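Local atomic coordinates of SusD homolog (Bacteroides thetaiotaomicron, PDB entry 3SGH), a protein that probably binds glycans at the cell surface as a SusD-like outer-membrane lipoprotein, helping to deliver them for uptake. Residues A[100-106]-A[153-158]; A[107-111]-A[184-188]; A[22-28]-A[173-177]; A[189-193]-A[213-219]. All coordinates share one frame; numbering follows the deposited sequence.

Interaction 1. Residues A[100-106]-A[153-158]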
loop_
_atom_site.group_PDB
_atom_site.type_symbol
_atom_site.label_atom_id
_atom_site.label_comp_id
_atom_site.label_asym_id
_atom_site.label_seq_id
_atom_site.Cartn_x
_atom_site.Cartn_y
_atom_site.Cartn_z
ATOM N N VAL A 100 10.483 -10.736 22.695
ATOM C CA VAL A 100 9.821 -10.883 21.374
ATOM C C VAL A 100 8.472 -10.160 21.321
ATOM O O VAL A 100 8.102 -9.625 20.275
ATOM C CB VAL A 100 9.690 -12.365 21.043
ATOM C CG1 VAL A 100 8.734 -12.595 19.846
ATOM C CG2 VAL A 100 11.080 -12.960 20.749
ATOM N N ILE A 101 7.749 -10.077 22.425
ATOM C CA ILE A 101 6.417 -9.451 22.396
ATOM C C ILE A 101 6.617 -7.942 22.249
ATOM O O ILE A 101 5.891 -7.313 21.495
ATOM C CB ILE A 101 5.540 -9.816 23.627
ATOM C CG1 ILE A 101 5.389 -11.348 23.695
ATOM C CG2 ILE A 101 4.198 -9.089 23.598
ATOM C CD1 ILE A 101 4.890 -12.031 22.402
ATOM N N TYR A 102 7.645 -7.374 22.896
ATOM C CA TYR A 102 7.951 -5.976 22.714
ATOM C C TYR A 102 8.424 -5.697 21.296
ATOM O O TYR A 102 8.013 -4.708 20.690
ATOM C CB TYR A 102 9.003 -5.507 23.713
ATOM C CG TYR A 102 9.369 -4.077 23.543
ATOM C CD1 TYR A 102 8.425 -3.074 23.743
ATOM C CD2 TYR A 102 10.677 -3.700 23.203
ATOM C CE1 TYR A 102 8.761 -1.738 23.598
ATOM C CE2 TYR A 102 11.012 -2.347 23.069
ATOM C CZ TYR A 102 10.044 -1.386 23.287
ATOM O OH TYR A 102 10.357 -0.033 23.161
ATOM N N ALA A 103 9.308 -6.556 20.771
ATOM C CA ALA A 103 9.768 -6.447 19.393
ATOM C C ALA A 103 8.558 -6.421 18.451
ATOM O O ALA A 103 8.491 -5.595 17.530
ATOM C CB ALA A 103 10.681 -7.601 19.057
HETATM N N MSE A 104 7.609 -7.340 18.651
HETATM C CA MSE A 104 6.428 -7.376 17.781
HETATM C C MSE A 104 5.563 -6.134 17.918
HETATM O O MSE A 104 4.947 -5.703 16.949
HETATM C CB MSE A 104 5.604 -8.649 18.007
HETATM C CG MSE A 104 6.336 -9.895 17.564
HETATM SE SE MSE A 104 6.677 -9.962 15.709
HETATM C CE MSE A 104 4.948 -9.263 15.086
ATOM N N ALA A 105 5.501 -5.555 19.126
ATOM C CA ALA A 105 4.729 -4.320 19.335
ATOM C C ALA A 105 5.399 -3.153 18.603
ATOM O O ALA A 105 4.737 -2.360 17.958
ATOM C CB ALA A 105 4.566 -4.032 20.836
ATOM N N GLN A 106 6.722 -3.120 18.619
ATOM C CA GLN A 106 7.485 -2.111 17.890
ATOM C C GLN A 106 7.302 -2.237 16.385
ATOM O O GLN A 106 7.060 -1.244 15.689
ATOM C CB GLN A 106 8.969 -2.284 18.206
ATOM C CG GLN A 106 9.369 -1.733 19.528
ATOM C CD GLN A 106 10.878 -1.629 19.654
ATOM O OE1 GLN A 106 11.590 -2.615 19.475
ATOM N NE2 GLN A 106 11.359 -0.430 19.923
ATOM N N ASN A 153 15.731 -2.059 16.336
ATOM C CA ASN A 153 15.672 -2.653 17.663
ATOM C C ASN A 153 14.858 -3.945 17.613
ATOM O O ASN A 153 15.276 -4.938 18.158
ATOM C CB ASN A 153 15.019 -1.703 18.643
ATOM C CG ASN A 153 15.141 -2.196 20.090
ATOM O OD1 ASN A 153 16.257 -2.171 20.645
ATOM N ND2 ASN A 153 14.016 -2.673 20.696
ATOM N N ALA A 154 13.710 -3.920 16.927
ATOM C CA ALA A 154 12.879 -5.112 16.759
ATOM C C ALA A 154 13.625 -6.218 16.017
ATOM O O ALA A 154 13.589 -7.400 16.442
ATOM C CB ALA A 154 11.611 -4.755 16.052
ATOM N N ILE A 155 14.337 -5.834 14.958
ATOM C CA ILE A 155 15.151 -6.754 14.174
ATOM C C ILE A 155 16.213 -7.435 15.035
ATOM O O ILE A 155 16.401 -8.647 14.915
ATOM C CB ILE A 155 15.787 -6.067 12.904
ATOM C CG1 ILE A 155 14.677 -5.778 11.887
ATOM C CG2 ILE A 155 16.901 -6.914 12.335
ATOM C CD1 ILE A 155 15.062 -4.813 10.732
ATOM N N THR A 156 16.849 -6.693 15.937
ATOM C CA THR A 156 17.911 -7.306 16.750
ATOM C C THR A 156 17.326 -8.373 17.649
ATOM O O THR A 156 17.893 -9.459 17.806
ATOM C CB THR A 156 18.607 -6.273 17.605
ATOM O OG1 THR A 156 19.207 -5.298 16.742
ATOM C CG2 THR A 156 19.704 -6.931 18.469
ATOM N N ILE A 157 16.160 -8.078 18.209
ATOM C CA ILE A 157 15.468 -9.032 19.090
ATOM C C ILE A 157 14.990 -10.256 18.354
ATOM O O ILE A 157 15.201 -11.369 18.816
ATOM C CB ILE A 157 14.244 -8.387 19.777
ATOM C CG1 ILE A 157 14.731 -7.328 20.745
ATOM C CG2 ILE A 157 13.455 -9.451 20.575
ATOM C CD1 ILE A 157 13.650 -6.431 21.247
ATOM N N LEU A 158 14.334 -10.043 17.214
ATOM C CA LEU A 158 13.798 -11.158 16.420
ATOM C C LEU A 158 14.931 -12.075 15.894
ATOM O O LEU A 158 14.752 -13.295 15.839
ATOM C CB LEU A 158 12.960 -10.657 15.253
ATOM C CG LEU A 158 11.645 -9.956 15.624
ATOM C CD1 LEU A 158 11.036 -9.223 14.417
ATOM C CD2 LEU A 158 10.658 -10.994 16.284
#
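V100 to Q106 and N153 to L158 are helical and run roughly antiparallel, their axes 146° apart and 8.6 Å from each other at closest approach. The backbones come nearest at A103 and A154, where the CA atoms are 4.3 Å apart. Two alanines at this point let the helices come so close. CB of A154 lies 3.6 Å from the carbonyl O of A103. CB of A103 in turn meets the branched side of I157, with CG2 of I157 at 3.7 Å. The same I157 CG2 also reaches V100, and I157 CD1 comes to the edge of the Y102 ring. L158 closes the other flank. Its CD2 touches SE of the selenomethionine M104 at 4.2 Å, and the two side chains cross at about a right angle.

One polar bond joins the segments. ND2 of N153 donates to OE1 of Q106 at 2.7 Å, nearly straight at 175°. The oxygen lies in the amide plane of N153, while the donor is tilted from the carbonyl plane of Q106. The two amides are turned 81° against each other. N153 carries CG anti to its N (chi1 -171°), which sends the amide across to Q106. CG of Q106 packs over one face of the Y102 ring, and the Y102 hydroxyl bonds to E92.

This pair belongs to helices 100-120 and 140-162. Helix 87-95 packs on I101, Y102 and A105, helix 17-24 touches I101, M104 and A105, and helix 181-198 meets M104 and I155.

Interaction 2. Residues A[107-111]-A[184-188]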
loop_
_atom_site.group_PDB
_atom_site.type_symbol
_atom_site.label_atom_id
_atom_site.label_comp_id
_atom_site.label_asym_id
_atom_site.label_seq_id
_atom_site.Cartn_x
_atom_site.Cartn_y
_atom_site.Cartn_z
ATOM N N LEU A 107 7.454 -3.451 15.896
ATOM C CA LEU A 107 7.265 -3.724 14.450
ATOM C C LEU A 107 5.852 -3.331 13.965
ATOM O O LEU A 107 5.672 -2.737 12.917
ATOM C CB LEU A 107 7.560 -5.166 14.153
ATOM C CG LEU A 107 7.313 -5.643 12.711
ATOM C CD1 LEU A 107 8.214 -4.900 11.709
ATOM C CD2 LEU A 107 7.562 -7.195 12.670
ATOM N N THR A 108 4.862 -3.680 14.747
ATOM C CA THR A 108 3.482 -3.436 14.406
ATOM C C THR A 108 3.141 -1.937 14.437
ATOM O O THR A 108 2.448 -1.447 13.519
ATOM C CB THR A 108 2.527 -4.294 15.271
ATOM O OG1 THR A 108 2.908 -5.683 15.196
ATOM C CG2 THR A 108 1.085 -4.157 14.767
ATOM N N ARG A 109 3.641 -1.230 15.444
ATOM C CA ARG A 109 3.553 0.234 15.499
ATOM C C ARG A 109 4.214 0.878 14.309
ATOM O O ARG A 109 3.622 1.706 13.671
ATOM C CB ARG A 109 4.222 0.743 16.762
ATOM C CG ARG A 109 4.092 2.239 17.018
ATOM C CD ARG A 109 4.829 2.591 18.237
ATOM N NE ARG A 109 4.770 4.023 18.519
ATOM C CZ ARG A 109 5.689 4.710 19.176
ATOM N NH1 ARG A 109 6.850 4.150 19.548
ATOM N NH2 ARG A 109 5.462 5.997 19.389
ATOM N N VAL A 110 5.453 0.469 13.999
ATOM C CA VAL A 110 6.118 1.001 12.828
ATOM C C VAL A 110 5.259 0.716 11.578
ATOM O O VAL A 110 5.118 1.598 10.746
ATOM C CB VAL A 110 7.559 0.479 12.647
ATOM C CG1 VAL A 110 8.086 0.814 11.190
ATOM C CG2 VAL A 110 8.539 1.011 13.768
ATOM N N TYR A 111 4.695 -0.483 11.418
ATOM C CA TYR A 111 3.910 -0.830 10.197
ATOM C C TYR A 111 2.742 0.153 10.022
ATOM O O TYR A 111 2.498 0.717 8.930
ATOM C CB TYR A 111 3.366 -2.284 10.201
ATOM C CG TYR A 111 2.938 -2.660 8.801
ATOM C CD1 TYR A 111 1.628 -2.404 8.328
ATOM C CD2 TYR A 111 3.860 -3.197 7.917
ATOM C CE1 TYR A 111 1.289 -2.713 7.001
ATOM C CE2 TYR A 111 3.521 -3.511 6.620
ATOM C CZ TYR A 111 2.240 -3.272 6.173
ATOM O OH TYR A 111 1.947 -3.555 4.854
ATOM N N TRP A 184 9.139 -13.568 10.667
ATOM C CA TRP A 184 9.021 -12.169 11.051
ATOM C C TRP A 184 10.290 -11.357 10.750
ATOM O O TRP A 184 10.223 -10.162 10.437
ATOM C CB TRP A 184 8.635 -11.995 12.502
ATOM C CG TRP A 184 7.198 -12.239 12.784
ATOM C CD1 TRP A 184 6.676 -13.286 13.460
ATOM C CD2 TRP A 184 6.091 -11.420 12.386
ATOM N NE1 TRP A 184 5.304 -13.172 13.540
ATOM C CE2 TRP A 184 4.919 -12.040 12.872
ATOM C CE3 TRP A 184 5.982 -10.216 11.678
ATOM C CZ2 TRP A 184 3.657 -11.500 12.673
ATOM C CZ3 TRP A 184 4.716 -9.693 11.463
ATOM C CH2 TRP A 184 3.576 -10.339 11.967
ATOM N N LEU A 185 11.447 -11.993 10.825
ATOM C CA LEU A 185 12.703 -11.259 10.576
ATOM C C LEU A 185 12.784 -10.853 9.115
ATOM O O LEU A 185 13.185 -9.743 8.810
ATOM C CB LEU A 185 13.908 -12.120 10.982
ATOM C CG LEU A 185 15.281 -11.424 10.938
ATOM C CD1 LEU A 185 15.383 -10.314 11.951
ATOM C CD2 LEU A 185 16.422 -12.495 11.154
ATOM N N LYS A 186 12.430 -11.759 8.211
ATOM C CA LYS A 186 12.373 -11.456 6.790
ATOM C C LYS A 186 11.343 -10.378 6.518
ATOM O O LYS A 186 11.603 -9.456 5.744
ATOM C CB LYS A 186 12.093 -12.729 5.952
ATOM C CG LYS A 186 13.287 -13.664 5.886
ATOM C CD LYS A 186 12.992 -14.929 5.059
ATOM C CE LYS A 186 12.084 -15.858 5.869
ATOM N NZ LYS A 186 12.190 -17.333 5.596
ATOM N N PHE A 187 10.184 -10.491 7.181
ATOM C CA PHE A 187 9.116 -9.461 7.072
ATOM C C PHE A 187 9.672 -8.099 7.487
ATOM O O PHE A 187 9.530 -7.076 6.758
ATOM C CB PHE A 187 7.911 -9.841 7.933
ATOM C CG PHE A 187 6.778 -8.857 7.875
ATOM C CD1 PHE A 187 6.776 -7.746 8.718
ATOM C CD2 PHE A 187 5.667 -9.103 7.074
ATOM C CE1 PHE A 187 5.706 -6.805 8.695
ATOM C CE2 PHE A 187 4.598 -8.188 7.031
ATOM C CZ PHE A 187 4.618 -7.026 7.861
ATOM N N ALA A 188 10.342 -8.077 8.629
ATOM C CA ALA A 188 10.868 -6.834 9.167
ATOM C C ALA A 188 11.927 -6.196 8.239
ATOM O O ALA A 188 11.922 -4.980 8.029
ATOM C CB ALA A 188 11.411 -7.030 10.577
#
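L107 reaches across to three residues of 184-188 and has the most surface buried here. Its two methyls divide the work. CD2 lies 3.6 Å from CE3 of W184 and 4.1 Å from CD1 of F187, and CD1 sits 4.0 Å from CB of A188. The fork is placed there because CG stands opposite the backbone N (chi1 176°), beside the carbonyl carbon. With an alanine here, a gap would probably open between W184, F187 and A188 and leave the indole and phenyl rings less firmly held.

The short axes are 12.2 Å apart and inclined at 32°, so the helices are bridged by large side chains rather than by close backbones. Helices 100-120 and 181-198 are part of the alpha-alpha superhelix of this SusD-like protein, whose family belongs to the TPR clan. L151 of helix 140-162 and L191 of helix 181-198 also touch L107.

F187 is the second main contributor. CZ3 of W184 lies over one face of the F187 ring, toward its rim. On the other segment Y111 meets F187 obliquely: CE2 of Y111 is 3.9 Å from CZ of F187, and the ring planes differ by 36°. The polar atoms of Y111 and W184 are bonded outside the two segments. The Y111 hydroxyl bonds to R194, and NE1 of W184 bonds to D174. V316 and M317 of strand 314-317 pack on both Y111 and F187.

Interaction 3. Residues A[22-28]-A[173-177]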
loop_
_atom_site.group_PDB
_atom_site.type_symbol
_atom_site.label_atom_id
_atom_site.label_comp_id
_atom_site.label_asym_id
_atom_site.label_seq_id
_atom_site.Cartn_x
_atom_site.Cartn_y
_atom_site.Cartn_z
ATOM N N SER A 22 -2.884 -8.659 19.569
ATOM C CA SER A 22 -3.925 -9.063 18.603
ATOM C C SER A 22 -4.672 -7.885 18.014
ATOM O O SER A 22 -4.967 -7.878 16.812
ATOM C CB SER A 22 -4.942 -10.047 19.229
ATOM O OG SER A 22 -4.246 -11.232 19.602
ATOM N N THR A 23 -5.032 -6.889 18.811
ATOM C CA THR A 23 -5.692 -5.702 18.280
ATOM C C THR A 23 -4.762 -4.926 17.367
ATOM O O THR A 23 -5.162 -4.469 16.308
ATOM C CB THR A 23 -6.086 -4.726 19.374
ATOM O OG1 THR A 23 -6.449 -5.458 20.552
ATOM C CG2 THR A 23 -7.219 -3.836 18.889
HETATM N N MSE A 24 -3.513 -4.777 17.814
HETATM C CA MSE A 24 -2.523 -3.984 17.068
HETATM C C MSE A 24 -2.345 -4.568 15.676
HETATM O O MSE A 24 -2.177 -3.838 14.685
HETATM C CB MSE A 24 -1.156 -3.935 17.778
HETATM C CG MSE A 24 -1.200 -3.350 19.170
HETATM SE SE MSE A 24 0.532 -3.343 19.980
HETATM C CE MSE A 24 1.262 -1.977 18.871
ATOM N N PHE A 25 -2.421 -5.898 15.598
ATOM C CA PHE A 25 -2.175 -6.590 14.349
ATOM C C PHE A 25 -3.173 -6.242 13.240
ATOM O O PHE A 25 -2.926 -6.554 12.047
ATOM C CB PHE A 25 -2.250 -8.102 14.530
ATOM C CG PHE A 25 -1.065 -8.767 15.213
ATOM C CD1 PHE A 25 0.185 -8.181 15.357
ATOM C CD2 PHE A 25 -1.228 -10.064 15.653
ATOM C CE1 PHE A 25 1.236 -8.889 15.945
ATOM C CE2 PHE A 25 -0.183 -10.765 16.253
ATOM C CZ PHE A 25 1.013 -10.187 16.415
ATOM N N ASN A 26 -4.314 -5.645 13.596
ATOM C CA ASN A 26 -5.252 -5.215 12.545
ATOM C C ASN A 26 -4.661 -4.176 11.570
ATOM O O ASN A 26 -5.168 -4.030 10.470
ATOM C CB ASN A 26 -6.511 -4.671 13.173
ATOM C CG ASN A 26 -7.388 -5.795 13.711
ATOM O OD1 ASN A 26 -8.035 -6.491 12.923
ATOM N ND2 ASN A 26 -7.326 -6.039 15.018
ATOM N N VAL A 27 -3.575 -3.486 11.931
ATOM C CA VAL A 27 -2.957 -2.585 10.958
ATOM C C VAL A 27 -2.349 -3.268 9.738
ATOM O O VAL A 27 -2.151 -2.612 8.729
ATOM C CB VAL A 27 -1.911 -1.639 11.548
ATOM C CG1 VAL A 27 -2.541 -0.773 12.690
ATOM C CG2 VAL A 27 -0.636 -2.394 11.999
ATOM N N TYR A 28 -2.023 -4.552 9.819
ATOM C CA TYR A 28 -1.311 -5.193 8.721
ATOM C C TYR A 28 -2.168 -5.354 7.477
ATOM O O TYR A 28 -1.710 -5.101 6.376
ATOM C CB TYR A 28 -0.790 -6.545 9.161
ATOM C CG TYR A 28 0.382 -6.470 10.116
ATOM C CD1 TYR A 28 1.564 -5.857 9.736
ATOM C CD2 TYR A 28 0.362 -7.084 11.357
ATOM C CE1 TYR A 28 2.681 -5.780 10.572
ATOM C CE2 TYR A 28 1.481 -7.002 12.202
ATOM C CZ TYR A 28 2.641 -6.352 11.797
ATOM O OH TYR A 28 3.771 -6.257 12.597
ATOM N N VAL A 173 -0.867 -16.265 19.567
ATOM C CA VAL A 173 -1.661 -15.168 19.017
ATOM C C VAL A 173 -1.340 -14.791 17.542
ATOM O O VAL A 173 -2.038 -13.960 16.924
ATOM C CB VAL A 173 -1.497 -13.874 19.859
ATOM C CG1 VAL A 173 -1.967 -14.128 21.317
ATOM C CG2 VAL A 173 -0.111 -13.335 19.774
ATOM N N ASP A 174 -0.318 -15.419 16.994
ATOM C CA ASP A 174 0.236 -15.024 15.695
ATOM C C ASP A 174 -0.394 -15.809 14.550
ATOM O O ASP A 174 0.112 -16.863 14.175
ATOM C CB ASP A 174 1.736 -15.242 15.718
ATOM C CG ASP A 174 2.423 -14.918 14.398
ATOM O OD1 ASP A 174 1.809 -14.254 13.492
ATOM O OD2 ASP A 174 3.628 -15.310 14.288
ATOM N N GLN A 175 -1.419 -15.227 13.918
ATOM C CA GLN A 175 -2.043 -15.818 12.740
ATOM C C GLN A 175 -1.257 -15.660 11.439
ATOM O O GLN A 175 -1.622 -16.245 10.414
ATOM C CB GLN A 175 -3.451 -15.248 12.539
ATOM C CG GLN A 175 -3.559 -13.771 12.124
ATOM C CD GLN A 175 -3.734 -12.803 13.270
ATOM O OE1 GLN A 175 -3.214 -13.020 14.379
ATOM N NE2 GLN A 175 -4.449 -11.698 13.008
ATOM N N PHE A 176 -0.210 -14.843 11.470
ATOM C CA PHE A 176 0.601 -14.580 10.265
ATOM C C PHE A 176 1.638 -15.676 10.048
ATOM O O PHE A 176 1.681 -16.307 8.967
ATOM C CB PHE A 176 1.256 -13.198 10.401
ATOM C CG PHE A 176 0.244 -12.102 10.622
ATOM C CD1 PHE A 176 -0.388 -11.482 9.539
ATOM C CD2 PHE A 176 -0.134 -11.756 11.895
ATOM C CE1 PHE A 176 -1.346 -10.511 9.745
ATOM C CE2 PHE A 176 -1.110 -10.794 12.108
ATOM C CZ PHE A 176 -1.707 -10.158 11.039
ATOM N N TYR A 177 2.424 -15.930 11.084
ATOM C CA TYR A 177 3.527 -16.892 11.016
ATOM C C TYR A 177 3.618 -17.885 12.171
ATOM O O TYR A 177 4.624 -18.587 12.302
ATOM C CB TYR A 177 4.804 -16.103 10.950
ATOM C CG TYR A 177 4.987 -15.213 9.726
ATOM C CD1 TYR A 177 4.859 -15.719 8.428
ATOM C CD2 TYR A 177 5.398 -13.894 9.869
ATOM C CE1 TYR A 177 5.098 -14.917 7.307
ATOM C CE2 TYR A 177 5.642 -13.077 8.730
ATOM C CZ TYR A 177 5.507 -13.602 7.463
ATOM O OH TYR A 177 5.778 -12.789 6.394
HETATM O O HOH W 1 -5.633 -9.641 14.992
HETATM O O HOH W 2 -4.331 -12.478 17.124
#
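The ring of F176 presents its edge to one face of F25, with the planes at 86° and CE2 of F176 3.6 Å from CD2 of F25. This is a T-shaped pair. F176 in turn receives an edge: Y28 points its rim at the F176 face in a second edge-to-face pair, planes at 69°, with CD2 of Y28 3.7 Å from CZ of F176. CG of Q175 also lies over a face of F176, toward the rim. At the edge of F25, in its plane, is the carbonyl O of V173, and CD1 of F25 meets the edge of Y28.

F176 is set by the turn that carries it. OD1 of D174 accepts from N of F176 at 2.9 Å and N of Y177 at 3.0 Å, both from the same side above the carboxylate plane. OD2 of D174 takes the backbone N of G179.

At the S22 end the contact is wetter. One water donates to O of S22 at 2.6 Å and accepts from NE2 of Q175, which also bonds to D229. A second water joins OG of S22 to O of V173. CB of V173 packs on the S22 hydroxyl at 3.8 Å. The Y28 hydroxyl bonds to T108 of helix 100-120.

The whole is an aromatic cluster of F25, Y28 and F176 beside an Asx turn. It fastens the loop before helix 181-198 to the N-terminal helices.

Interaction 4. Residues A[189-193]-A[213-219]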
loop_
_atom_site.group_PDB
_atom_site.type_symbol
_atom_site.label_atom_id
_atom_site.label_comp_id
_atom_site.label_asym_id
_atom_site.label_seq_id
_atom_site.Cartn_x
_atom_site.Cartn_y
_atom_site.Cartn_z
ATOM N N ASN A 189 12.843 -7.005 7.723
ATOM C CA ASN A 189 13.852 -6.498 6.774
ATOM C C ASN A 189 13.255 -6.057 5.460
ATOM O O ASN A 189 13.723 -5.086 4.863
ATOM C CB ASN A 189 14.969 -7.528 6.576
ATOM C CG ASN A 189 15.966 -7.500 7.733
ATOM O OD1 ASN A 189 16.586 -6.476 7.987
ATOM N ND2 ASN A 189 16.104 -8.618 8.439
ATOM N N THR A 190 12.183 -6.711 5.024
ATOM C CA THR A 190 11.552 -6.338 3.767
ATOM C C THR A 190 10.824 -4.995 3.967
ATOM O O THR A 190 10.826 -4.129 3.091
ATOM C CB THR A 190 10.571 -7.414 3.260
ATOM O OG1 THR A 190 11.240 -8.678 3.129
ATOM C CG2 THR A 190 9.978 -7.039 1.911
ATOM N N LEU A 191 10.231 -4.821 5.131
ATOM C CA LEU A 191 9.618 -3.521 5.486
ATOM C C LEU A 191 10.654 -2.433 5.556
ATOM O O LEU A 191 10.452 -1.310 5.025
ATOM C CB LEU A 191 8.956 -3.599 6.857
ATOM C CG LEU A 191 8.273 -2.328 7.383
ATOM C CD1 LEU A 191 7.177 -1.794 6.434
ATOM C CD2 LEU A 191 7.719 -2.563 8.810
ATOM N N LYS A 192 11.780 -2.768 6.160
ATOM C CA LYS A 192 12.914 -1.844 6.224
ATOM C C LYS A 192 13.313 -1.442 4.804
ATOM O O LYS A 192 13.505 -0.276 4.517
ATOM C CB LYS A 192 14.086 -2.444 6.973
ATOM C CG LYS A 192 15.296 -1.512 7.113
ATOM C CD LYS A 192 16.317 -2.170 8.079
ATOM C CE LYS A 192 17.580 -1.356 8.211
ATOM N NZ LYS A 192 18.532 -1.889 9.231
ATOM N N LEU A 193 13.375 -2.408 3.896
ATOM C CA LEU A 193 13.718 -2.104 2.494
ATOM C C LEU A 193 12.636 -1.274 1.777
ATOM O O LEU A 193 12.978 -0.315 1.043
ATOM C CB LEU A 193 14.013 -3.387 1.729
ATOM C CG LEU A 193 14.430 -3.261 0.282
ATOM C CD1 LEU A 193 15.685 -2.387 0.184
ATOM C CD2 LEU A 193 14.696 -4.665 -0.300
ATOM N N GLU A 213 21.636 -2.691 4.568
ATOM C CA GLU A 213 21.447 -3.413 5.829
ATOM C C GLU A 213 20.318 -4.407 5.759
ATOM O O GLU A 213 20.447 -5.542 6.244
ATOM C CB GLU A 213 21.204 -2.460 6.983
ATOM C CG GLU A 213 22.435 -1.657 7.405
ATOM C CD GLU A 213 22.098 -0.508 8.356
ATOM O OE1 GLU A 213 20.916 -0.344 8.779
ATOM O OE2 GLU A 213 23.028 0.259 8.679
ATOM N N ALA A 214 19.172 -3.960 5.226
ATOM C CA ALA A 214 18.002 -4.808 5.068
ATOM C C ALA A 214 18.312 -6.040 4.241
ATOM O O ALA A 214 17.939 -7.152 4.633
ATOM C CB ALA A 214 16.843 -4.052 4.460
ATOM N N VAL A 215 19.040 -5.855 3.142
ATOM C CA VAL A 215 19.377 -6.966 2.258
ATOM C C VAL A 215 20.298 -7.975 2.947
ATOM O O VAL A 215 20.076 -9.171 2.850
ATOM C CB VAL A 215 19.987 -6.445 0.929
ATOM C CG1 VAL A 215 20.487 -7.627 0.076
ATOM C CG2 VAL A 215 18.926 -5.657 0.215
ATOM N N LEU A 216 21.249 -7.480 3.723
ATOM C CA LEU A 216 22.116 -8.351 4.542
ATOM C C LEU A 216 21.334 -9.054 5.666
ATOM O O LEU A 216 21.630 -10.191 6.020
ATOM C CB LEU A 216 23.296 -7.572 5.126
ATOM C CG LEU A 216 24.398 -7.163 4.141
ATOM C CD1 LEU A 216 25.398 -6.241 4.841
ATOM C CD2 LEU A 216 25.045 -8.409 3.478
ATOM N N GLY A 217 20.360 -8.358 6.235
ATOM C CA GLY A 217 19.554 -8.920 7.297
ATOM C C GLY A 217 18.765 -10.111 6.774
ATOM O O GLY A 217 18.587 -11.098 7.488
ATOM N N GLY A 218 18.260 -9.986 5.548
ATOM C CA GLY A 218 17.574 -11.058 4.859
ATOM C C GLY A 218 16.121 -10.689 4.596
ATOM O O GLY A 218 15.324 -10.598 5.535
ATOM N N VAL A 219 15.773 -10.506 3.334
ATOM C CA VAL A 219 14.391 -10.153 2.978
ATOM C C VAL A 219 13.650 -11.423 2.548
ATOM O O VAL A 219 14.230 -12.529 2.483
ATOM C CB VAL A 219 14.365 -9.065 1.871
ATOM C CG1 VAL A 219 14.957 -7.723 2.385
ATOM C CG2 VAL A 219 15.139 -9.538 0.608
HETATM O O HOH W 3 18.572 -4.815 9.012
HETATM O O HOH W 4 18.287 -9.266 10.326
#
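A214 and N189 meet where the packing is tight. CB of A214 lies 3.3 Å from the carbonyl O of N189, and it also touches CB of L193 and the aliphatic chain of K192. The helices run almost antiparallel, with axes 161° apart and 8.4 Å from each other. V219 fills the end of the contact beyond helix 204-217. Its CB is 3.4 Å from OG1 of T190, and its CG1 reaches CD2 of L193. T190 OG1 is itself bonded to K186 and M220. CB of N189 presses on the carbonyl O of G218 at 3.3 Å. G217 leaves room for the N189 amide, since a side chain there would run into OD1.

Two waters, the partly exposed E213 and the exposed G217 mark the solvent side. Buried K192 spans to it. The chain is fully extended, its CG opposite the backbone N (chi1 -178°), and so passes over A214 to E213. NZ forms a salt bridge to OE1 of E213 at 2.9 Å, meeting the carboxylate on its anti side. D152 is a second acidic partner of NZ. A water accepts from NZ and donates to OD1 of N189 at 2.8 Å, and another accepts from ND2 of N189. Replacing K192 by a methionine would probably leave E213 and D152 without their shared positive charge and the water between NZ and N189 OD1 without one of its partners.

G218 ends the helix with positive phi, where any side chain would strike the carbonyl of G217. The consecutive helices 181-198 and 204-217 form an antiparallel helical hairpin, the kind of element from which alpha-alpha superhelices are built.

Overall arrangement
Interactions 1 and 2 share helix 100-120, and their centres are about 8 Å apart. Interactions 2 and 4 share helix 181-198, with centres about 11 Å apart. The centres of interactions 2 and 3 are also about 11 Å apart, and the two touch through T108 with Y28 and W184 with D174. Interactions 3 and 4, with centres about 21 Å apart, do not touch. Along the chain, interaction 3 spans the longest separation and encloses interaction 1, while interaction 2 alternates with both. Interaction 4 follows last. In the superhelix, interactions 1 and 4 join consecutive helices, interaction 2 joins 100-120 to 181-198, and interaction 3 ties the N-terminal helices to the loop before 181-198.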